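Local coordinates for protein short-chain dehydrogenase/reductase SDR (Burkholderia phymatum, PDB 5IG2) that binds NAD in a Rossmann-type fold and probably interconverts a CH-OH group and the corresponding carbonyl, as in other short-chain dehydrogenases/reductases, at residues F10-K15 against L37-V42; F89-L94 against Q140-H145; I203-R208 against Q230-V235. All coordinates share one frame; numbering follows the deposited sequence.

Interaction 1: residues F10-K15 against L37-V42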
# COMPACT_ATOMS: atom_id res chain seq x y z
N PHE B 10 -37.01 8.80 42.86
CA PHE B 10 -37.79 7.72 42.28
C PHE B 10 -36.88 6.55 41.95
O PHE B 10 -35.83 6.73 41.32
CB PHE B 10 -38.53 8.20 41.03
CG PHE B 10 -39.56 7.25 40.52
CD1 PHE B 10 -39.22 6.23 39.64
CD2 PHE B 10 -40.89 7.38 40.90
CE1 PHE B 10 -40.18 5.36 39.17
CE2 PHE B 10 -41.86 6.52 40.43
CZ PHE B 10 -41.51 5.50 39.56
N GLU B 11 -37.27 5.35 42.37
CA GLU B 11 -36.47 4.15 42.16
C GLU B 11 -36.91 3.43 40.88
O GLU B 11 -38.11 3.24 40.65
CB GLU B 11 -36.59 3.21 43.37
CG GLU B 11 -36.05 3.82 44.65
CD GLU B 11 -36.59 3.14 45.92
OE1 GLU B 11 -37.07 1.98 45.84
OE2 GLU B 11 -36.51 3.78 46.99
N PHE B 12 -35.94 3.04 40.07
CA PHE B 12 -36.22 2.39 38.80
C PHE B 12 -35.85 0.91 38.77
O PHE B 12 -36.59 0.11 38.19
CB PHE B 12 -35.47 3.10 37.66
CG PHE B 12 -35.84 4.55 37.51
CD1 PHE B 12 -36.98 4.92 36.82
CD2 PHE B 12 -35.04 5.54 38.04
CE1 PHE B 12 -37.31 6.26 36.68
CE2 PHE B 12 -35.36 6.88 37.90
CZ PHE B 12 -36.50 7.24 37.21
N ASP B 13 -34.73 0.53 39.37
CA ASP B 13 -34.23 -0.84 39.23
C ASP B 13 -35.24 -1.82 39.80
O ASP B 13 -35.67 -1.68 40.95
CB ASP B 13 -32.89 -0.97 39.93
CG ASP B 13 -32.14 -2.23 39.52
OD1 ASP B 13 -32.76 -3.15 38.95
OD2 ASP B 13 -30.92 -2.30 39.77
N GLY B 14 -35.62 -2.82 39.00
CA GLY B 14 -36.61 -3.80 39.39
C GLY B 14 -38.05 -3.38 39.23
O GLY B 14 -38.95 -4.20 39.47
N LYS B 15 -38.32 -2.13 38.83
CA LYS B 15 -39.67 -1.62 38.60
C LYS B 15 -40.13 -1.90 37.17
O LYS B 15 -39.34 -2.23 36.28
CB LYS B 15 -39.73 -0.13 38.90
CG LYS B 15 -39.19 0.25 40.27
CD LYS B 15 -39.99 -0.38 41.38
CE LYS B 15 -39.50 0.10 42.72
NZ LYS B 15 -40.33 -0.50 43.81
N LEU B 37 -31.43 0.83 33.36
CA LEU B 37 -31.64 1.08 34.78
C LEU B 37 -32.14 -0.16 35.50
O LEU B 37 -32.34 -0.10 36.72
CB LEU B 37 -32.62 2.23 34.98
CG LEU B 37 -32.11 3.60 34.51
CD1 LEU B 37 -33.19 4.66 34.67
CD2 LEU B 37 -30.84 4.00 35.26
N GLY B 38 -32.35 -1.26 34.79
CA GLY B 38 -32.83 -2.48 35.40
C GLY B 38 -34.33 -2.60 35.47
O GLY B 38 -34.83 -3.43 36.25
N MET B 39 -35.07 -1.83 34.69
CA MET B 39 -36.52 -1.93 34.69
C MET B 39 -36.98 -3.12 33.85
O MET B 39 -36.34 -3.50 32.87
CB MET B 39 -37.16 -0.66 34.14
CG MET B 39 -36.70 0.63 34.79
SD MET B 39 -37.88 1.95 34.44
CE MET B 39 -39.19 1.45 35.57
N LYS B 40 -38.10 -3.72 34.27
CA LYS B 40 -38.82 -4.68 33.45
C LYS B 40 -39.71 -3.92 32.48
O LYS B 40 -40.32 -2.92 32.84
CB LYS B 40 -39.66 -5.61 34.33
CG LYS B 40 -38.82 -6.37 35.36
CD LYS B 40 -39.67 -7.01 36.43
CE LYS B 40 -38.80 -7.70 37.46
NZ LYS B 40 -39.60 -8.54 38.39
N LEU B 41 -39.77 -4.38 31.22
CA LEU B 41 -40.34 -3.58 30.14
C LEU B 41 -41.56 -4.26 29.54
O LEU B 41 -41.50 -5.44 29.18
CB LEU B 41 -39.32 -3.31 29.03
CG LEU B 41 -38.04 -2.60 29.47
CD1 LEU B 41 -37.07 -2.50 28.31
CD2 LEU B 41 -38.36 -1.21 30.05
N VAL B 42 -42.64 -3.49 29.41
CA VAL B 42 -43.83 -3.88 28.64
C VAL B 42 -43.94 -2.88 27.49
O VAL B 42 -44.29 -1.71 27.71
CB VAL B 42 -45.09 -3.90 29.50
CG1 VAL B 42 -46.31 -4.31 28.68
CG2 VAL B 42 -44.90 -4.83 30.70

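Interaction 2: residues F89-L94 against Q140-H145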
# COMPACT_ATOMS: atom_id res chain seq x y z
N PHE B 89 -45.55 -9.27 34.99
CA PHE B 89 -44.70 -8.72 36.03
C PHE B 89 -45.42 -8.31 37.31
O PHE B 89 -44.75 -7.87 38.25
CB PHE B 89 -43.93 -7.50 35.49
CG PHE B 89 -43.06 -7.81 34.31
CD1 PHE B 89 -42.06 -8.77 34.40
CD2 PHE B 89 -43.24 -7.13 33.11
CE1 PHE B 89 -41.25 -9.05 33.31
CE2 PHE B 89 -42.43 -7.42 32.01
CZ PHE B 89 -41.44 -8.37 32.11
N GLY B 90 -46.75 -8.42 37.37
CA GLY B 90 -47.50 -8.20 38.60
C GLY B 90 -47.74 -6.75 39.00
O GLY B 90 -48.60 -6.51 39.86
N LYS B 91 -47.03 -5.80 38.41
CA LYS B 91 -47.06 -4.40 38.83
C LYS B 91 -46.87 -3.53 37.60
O LYS B 91 -46.34 -3.98 36.58
CB LYS B 91 -45.95 -4.06 39.84
CG LYS B 91 -45.82 -4.98 41.05
CD LYS B 91 -46.75 -4.55 42.17
CE LYS B 91 -46.45 -5.31 43.47
NZ LYS B 91 -45.07 -5.02 44.00
N VAL B 92 -47.30 -2.27 37.70
CA VAL B 92 -46.94 -1.22 36.75
C VAL B 92 -46.51 -0.00 37.56
O VAL B 92 -47.28 0.51 38.37
CB VAL B 92 -48.10 -0.86 35.81
CG1 VAL B 92 -47.65 0.24 34.85
CG2 VAL B 92 -48.58 -2.08 35.04
N HIS B 93 -45.28 0.46 37.34
CA HIS B 93 -44.77 1.60 38.09
C HIS B 93 -44.57 2.84 37.25
O HIS B 93 -44.68 3.96 37.78
CB HIS B 93 -43.44 1.25 38.76
CG HIS B 93 -43.54 0.12 39.72
ND1 HIS B 93 -43.11 -1.15 39.43
CD2 HIS B 93 -44.06 0.06 40.97
CE1 HIS B 93 -43.33 -1.94 40.46
NE2 HIS B 93 -43.91 -1.23 41.41
N LEU B 94 -44.26 2.68 35.98
CA LEU B 94 -43.99 3.79 35.08
C LEU B 94 -44.79 3.57 33.80
O LEU B 94 -44.71 2.50 33.20
CB LEU B 94 -42.49 3.86 34.78
CG LEU B 94 -41.90 5.12 34.17
CD1 LEU B 94 -42.41 6.36 34.88
CD2 LEU B 94 -40.38 5.03 34.25
N GLN B 140 -51.84 0.08 44.20
CA GLN B 140 -50.64 -0.64 44.60
C GLN B 140 -50.01 -0.11 45.89
O GLN B 140 -49.24 -0.84 46.52
CB GLN B 140 -49.60 -0.61 43.46
CG GLN B 140 -49.97 -1.49 42.28
CD GLN B 140 -49.05 -1.32 41.08
OE1 GLN B 140 -49.10 -2.10 40.14
NE2 GLN B 140 -48.24 -0.27 41.10
N ASN B 141 -50.33 1.12 46.30
CA ASN B 141 -49.68 1.76 47.45
C ASN B 141 -48.17 1.83 47.28
O ASN B 141 -47.40 1.63 48.22
CB ASN B 141 -50.04 1.06 48.76
CG ASN B 141 -51.50 1.16 49.08
OD1 ASN B 141 -52.17 2.10 48.65
ND2 ASN B 141 -52.02 0.19 49.83
N GLU B 142 -47.73 2.10 46.06
CA GLU B 142 -46.32 2.21 45.75
C GLU B 142 -46.09 3.48 44.94
O GLU B 142 -47.01 4.00 44.30
CB GLU B 142 -45.81 1.01 44.94
CG GLU B 142 -45.74 -0.28 45.72
CD GLU B 142 -45.20 -1.41 44.88
OE1 GLU B 142 -45.87 -2.46 44.80
OE2 GLU B 142 -44.10 -1.25 44.29
N ALA B 143 -44.85 3.96 44.97
CA ALA B 143 -44.46 5.04 44.08
C ALA B 143 -44.70 4.64 42.63
O ALA B 143 -44.33 3.54 42.21
CB ALA B 143 -42.98 5.39 44.29
N ALA B 144 -45.36 5.52 41.89
CA ALA B 144 -45.61 5.29 40.47
C ALA B 144 -45.71 6.64 39.79
O ALA B 144 -45.88 7.67 40.44
CB ALA B 144 -46.89 4.46 40.25
N HIS B 145 -45.58 6.63 38.46
CA HIS B 145 -45.50 7.88 37.72
C HIS B 145 -45.96 7.65 36.28
O HIS B 145 -45.62 6.64 35.66
CB HIS B 145 -44.05 8.42 37.74
CG HIS B 145 -43.95 9.91 37.64
ND1 HIS B 145 -44.13 10.73 38.73
CD2 HIS B 145 -43.65 10.72 36.60
CE1 HIS B 145 -43.96 11.99 38.36
NE2 HIS B 145 -43.67 12.01 37.07
O HOH W 1 -50.32 -4.44 40.51

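Interaction 3: residues I203-R208 against Q230-V235. With NAD (nicotinamide-adenine-dinucleotide), chain F.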
# COMPACT_ATOMS: atom_id res chain seq x y z
N ILE B 203 -41.73 10.31 13.18
CA ILE B 203 -43.01 10.99 13.36
C ILE B 203 -43.48 11.63 12.06
O ILE B 203 -44.69 11.74 11.82
CB ILE B 203 -42.93 12.01 14.51
CG1 ILE B 203 -44.32 12.54 14.89
CG2 ILE B 203 -42.02 13.19 14.12
CD1 ILE B 203 -45.29 11.47 15.34
N ALA B 204 -42.56 12.05 11.20
CA ALA B 204 -42.97 12.63 9.92
C ALA B 204 -43.47 11.58 8.95
O ALA B 204 -44.05 11.93 7.92
CB ALA B 204 -41.82 13.41 9.27
N ASP B 205 -43.27 10.30 9.25
CA ASP B 205 -43.76 9.20 8.44
C ASP B 205 -44.96 8.52 9.06
O ASP B 205 -45.21 7.34 8.79
CB ASP B 205 -42.65 8.18 8.21
CG ASP B 205 -42.43 7.91 6.76
OD1 ASP B 205 -41.75 8.75 6.12
OD2 ASP B 205 -42.95 6.88 6.26
N ALA B 206 -45.73 9.24 9.89
CA ALA B 206 -46.83 8.63 10.63
C ALA B 206 -47.87 7.98 9.72
O ALA B 206 -48.58 7.06 10.14
CB ALA B 206 -47.50 9.67 11.54
N GLU B 207 -47.98 8.43 8.46
CA GLU B 207 -48.96 7.85 7.55
C GLU B 207 -48.80 6.35 7.42
O GLU B 207 -49.77 5.66 7.08
CB GLU B 207 -48.87 8.48 6.17
CG GLU B 207 -49.43 9.90 6.08
CD GLU B 207 -50.96 9.97 6.20
OE1 GLU B 207 -51.63 8.93 5.96
OE2 GLU B 207 -51.48 11.06 6.54
N ARG B 208 -47.59 5.82 7.70
CA ARG B 208 -47.35 4.39 7.57
C ARG B 208 -48.23 3.58 8.52
O ARG B 208 -48.50 2.40 8.24
CB ARG B 208 -45.86 4.06 7.81
CG ARG B 208 -45.41 4.05 9.28
CD ARG B 208 -43.86 4.10 9.44
NE ARG B 208 -43.41 4.15 10.84
CZ ARG B 208 -43.32 5.27 11.57
NH1 ARG B 208 -43.65 6.46 11.05
NH2 ARG B 208 -42.90 5.22 12.83
N GLN B 230 -41.91 20.18 5.04
CA GLN B 230 -41.29 20.99 6.08
C GLN B 230 -41.08 20.16 7.34
O GLN B 230 -40.02 20.22 7.96
CB GLN B 230 -42.13 22.23 6.39
N LEU B 231 -42.09 19.36 7.71
CA LEU B 231 -41.95 18.51 8.89
C LEU B 231 -40.86 17.46 8.70
O LEU B 231 -40.08 17.19 9.62
CB LEU B 231 -43.29 17.86 9.22
CG LEU B 231 -43.28 16.96 10.46
CD1 LEU B 231 -43.09 17.80 11.71
CD2 LEU B 231 -44.54 16.13 10.53
N GLN B 232 -40.78 16.86 7.51
CA GLN B 232 -39.71 15.91 7.25
C GLN B 232 -38.35 16.54 7.49
O GLN B 232 -37.49 15.96 8.16
CB GLN B 232 -39.80 15.38 5.82
CG GLN B 232 -40.93 14.38 5.58
CD GLN B 232 -40.52 12.95 5.87
OE1 GLN B 232 -39.34 12.66 6.11
NE2 GLN B 232 -41.49 12.03 5.87
N ARG B 233 -38.15 17.77 6.99
CA ARG B 233 -36.87 18.46 7.13
C ARG B 233 -36.59 18.82 8.58
O ARG B 233 -35.45 18.66 9.06
CB ARG B 233 -36.85 19.72 6.27
CG ARG B 233 -36.90 19.49 4.76
CD ARG B 233 -36.97 20.82 4.00
NE ARG B 233 -35.96 21.78 4.46
CZ ARG B 233 -36.22 22.89 5.15
NH1 ARG B 233 -37.47 23.22 5.46
NH2 ARG B 233 -35.22 23.69 5.52
N ALA B 234 -37.59 19.33 9.30
CA ALA B 234 -37.36 19.80 10.66
C ALA B 234 -37.02 18.63 11.57
O ALA B 234 -36.10 18.71 12.39
CB ALA B 234 -38.60 20.54 11.17
N VAL B 235 -37.75 17.53 11.42
CA VAL B 235 -37.53 16.35 12.25
C VAL B 235 -36.15 15.76 12.00
O VAL B 235 -35.38 15.49 12.93
CB VAL B 235 -38.65 15.33 11.98
CG1 VAL B 235 -38.28 13.95 12.49
CG2 VAL B 235 -39.98 15.82 12.62
PA NAD F . -42.11 7.71 15.88
O1A NAD F . -42.88 7.59 14.62
O2A NAD F . -40.62 7.38 15.72
O5B NAD F . -42.70 6.83 17.07
C5B NAD F . -44.11 6.85 17.37
C4B NAD F . -44.57 5.42 17.41
O4B NAD F . -45.98 5.38 17.74
C3B NAD F . -44.40 4.63 16.10
O3B NAD F . -43.64 3.45 16.30
C2B NAD F . -45.84 4.29 15.70
O2B NAD F . -45.95 3.01 15.08
C1B NAD F . -46.54 4.29 17.05
N9A NAD F . -47.99 4.46 16.98
C8A NAD F . -48.69 5.30 16.15
N7A NAD F . -49.99 5.16 16.23
C5A NAD F . -50.16 4.17 17.19
C6A NAD F . -51.30 3.55 17.72
N6A NAD F . -52.54 3.78 17.29
N1A NAD F . -51.12 2.63 18.69
C2A NAD F . -49.87 2.33 19.08
N3A NAD F . -48.72 2.83 18.63
C4A NAD F . -48.93 3.74 17.67
O3 NAD F . -42.25 9.18 16.45
PN NAD F . -41.81 9.84 17.84
O1N NAD F . -40.93 8.90 18.59
O2N NAD F . -41.32 11.20 17.53
O5D NAD F . -43.24 9.94 18.54
C5D NAD F . -43.39 9.78 19.97
C4D NAD F . -44.17 10.97 20.49
O4D NAD F . -43.36 12.16 20.47
C3D NAD F . -45.45 11.31 19.71
O3D NAD F . -46.51 11.58 20.62
C2D NAD F . -45.06 12.59 18.97
O2D NAD F . -46.21 13.39 18.70
C1D NAD F . -44.15 13.22 20.02
N1N NAD F . -43.22 14.35 19.54
C2N NAD F . -42.32 14.09 18.58
C3N NAD F . -41.45 15.08 18.16
C7N NAD F . -40.32 14.83 17.21
O7N NAD F . -39.79 15.79 16.63
N7N NAD F . -39.99 13.57 16.94
C4N NAD F . -41.52 16.33 18.76
C5N NAD F . -42.45 16.56 19.76
C6N NAD F . -43.30 15.56 20.13

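Interaction 1: residues F10-K15 against L37-V42
The Phe12 ring is covered on one face by CD1 of Leu37, which lies 4.2 Å from the ring centroid and 25° off its normal, a CH-pi contact displaced toward the rim at CG and CD2. Its opposite face takes CD1 of Phe10. Met39 adds a Met-aromatic contact from an oblique direction, with SD 3.9 Å from Phe12 CD1; a bend about its CG-SD bond (chi3 75°) brings CE against Lys15 CB at 3.7 Å. Phe12 and Leu37 run alongside one another. A type II turn from Phe12 to Lys15 docks on the helix end. Gly38, at positive phi in a Schellman motif that closes helix 25-36, accepts a bond from Gly14 N to its O of 2.9 Å. Lys40 N then reaches Lys15 O at 2.8 Å. This joins the lead-in to strand 16-20 with the start of strand 40-45, the first beta-alpha-beta unit of the Rossmann fold. Phe250 and Ile253 of helix 242-254 pack on the Phe12 side, while Lys40 rests on Phe89 of helix 75-89.

Interaction 2: residues F89-L94 against Q140-H145
A mixed polar contact, built from a side-chain amide bonded to a backbone, a shared carboxylate and the start of strand pairing, joins the approaches to strands 94-97 and 144-149 at one end of the central sheet. Gln140 holds Val92 by both halves of its side-chain amide. Its OE1 accepts from Val92 N at 3.0 Å, in the carbonyl plane and on a lone pair, while NE2 donates a hydrogen bond to Val92 O, meeting that oxygen 44° out of its carbonyl plane. The two bonds fix the rotation of the amide, and a water donates to both Gln140 OE1 and Gly90 O. Beyond CG the Gln140 chain is extended (chi2 172°), which carries the amide across to the other backbone.

In the parallel Rossmann sheet these are neighbouring central strands: His145 N donates to His93 O at 2.9 Å, and Leu94 and His145 form a parallel bridge.

Glu142 divides its oxygens between two partners. OE1 makes a salt bridge of 2.8 Å with Lys91 NZ, using its syn lone pair, and the lysine chain crosses the glutamate at about a right angle. OE2 accepts from His93 NE2 at 2.9 Å, approached from above the carboxylate plane, with ring and carboxylate turned 50° apart. On its other nitrogen, ND1, His93 bonds to Val16 N, so both ring nitrogens are engaged and the imidazole is held in its rotation. The polar end of His145 bonds through NE2 to Ser192 OG on strand 189-194.

Interaction 3: residues I203-R208 against Q230-V235
Ile203 and Val235 touch where the loop after strand 189-194, which in this Rossmann-type fold runs beside the dinucleotide, meets helix 222-236. Followed outward, Ile203 spends most of its side chain on the cofactor. CB lies 3.5 Å from the bridging oxygen O3 of NAD and about as close to O2N. The CG1 branch, anti to the backbone N (chi1 -169°), passes C2D of the nicotinamide ribose and carries CD1 against the same atom. The other branch, CG2, is the one that reaches the helix: it meets Val235 CG2 at 3.7 Å, and lies near N7N of the carboxamide as well. Val235 CG2 in turn approaches O7N of the same carboxamide, so the two aliphatic side chains, crossing at about a right angle, both border the nicotinamide end of the dinucleotide.

One residue on, the methyl of Ala204 fits between two helix side chains. Leu231 CG approaches Ala204 CB at 4.0 Å, and the amide carbon CD of Gln232 lies 3.7 Å from that same methyl. Gln232 bends at chi2 (-88°), which turns its amide back toward the loop; NE2 makes a weak hydrogen bond of 3.3 Å to Asp205 OD1, with carboxylate and amide planes perpendicular.

Farther along the loop, Arg208 extends back from CG to NE and serves the phosphate rather than the helix. Its NH1 bonds to Gly202 O and more weakly to Asp205 O, contacts that tie the guanidinium to the loop backbone. Thr201 and Ser24 also hydrogen-bond NAD. With its plane set by the loop, the guanidinium presents its edge to the phosphate: Arg208 NH2 donates to NAD O1A at 3.0 Å, nearly straight at 171°.

Overall arrangement
Interactions 1 and 2 form one continuous patch at an end of the parallel sheet, with centres 10 Å apart. They meet at Lys15 CB and His93 ND1, 3.6 Å from each other, and the Phe89 ring packs against Leu41 and Val42. A long, weak ion pair between Lys15 NZ and Glu142 OE2 also links them. Interaction 3 lies on the opposite side of the chain's centre, about 31 Å from interaction 1 and 34 Å from interaction 2, centre to centre. It alone of the three touches NAD, whereas in interaction 2 the side chain of Leu94 is about 10 Å from that of the NAD-binding Asn98.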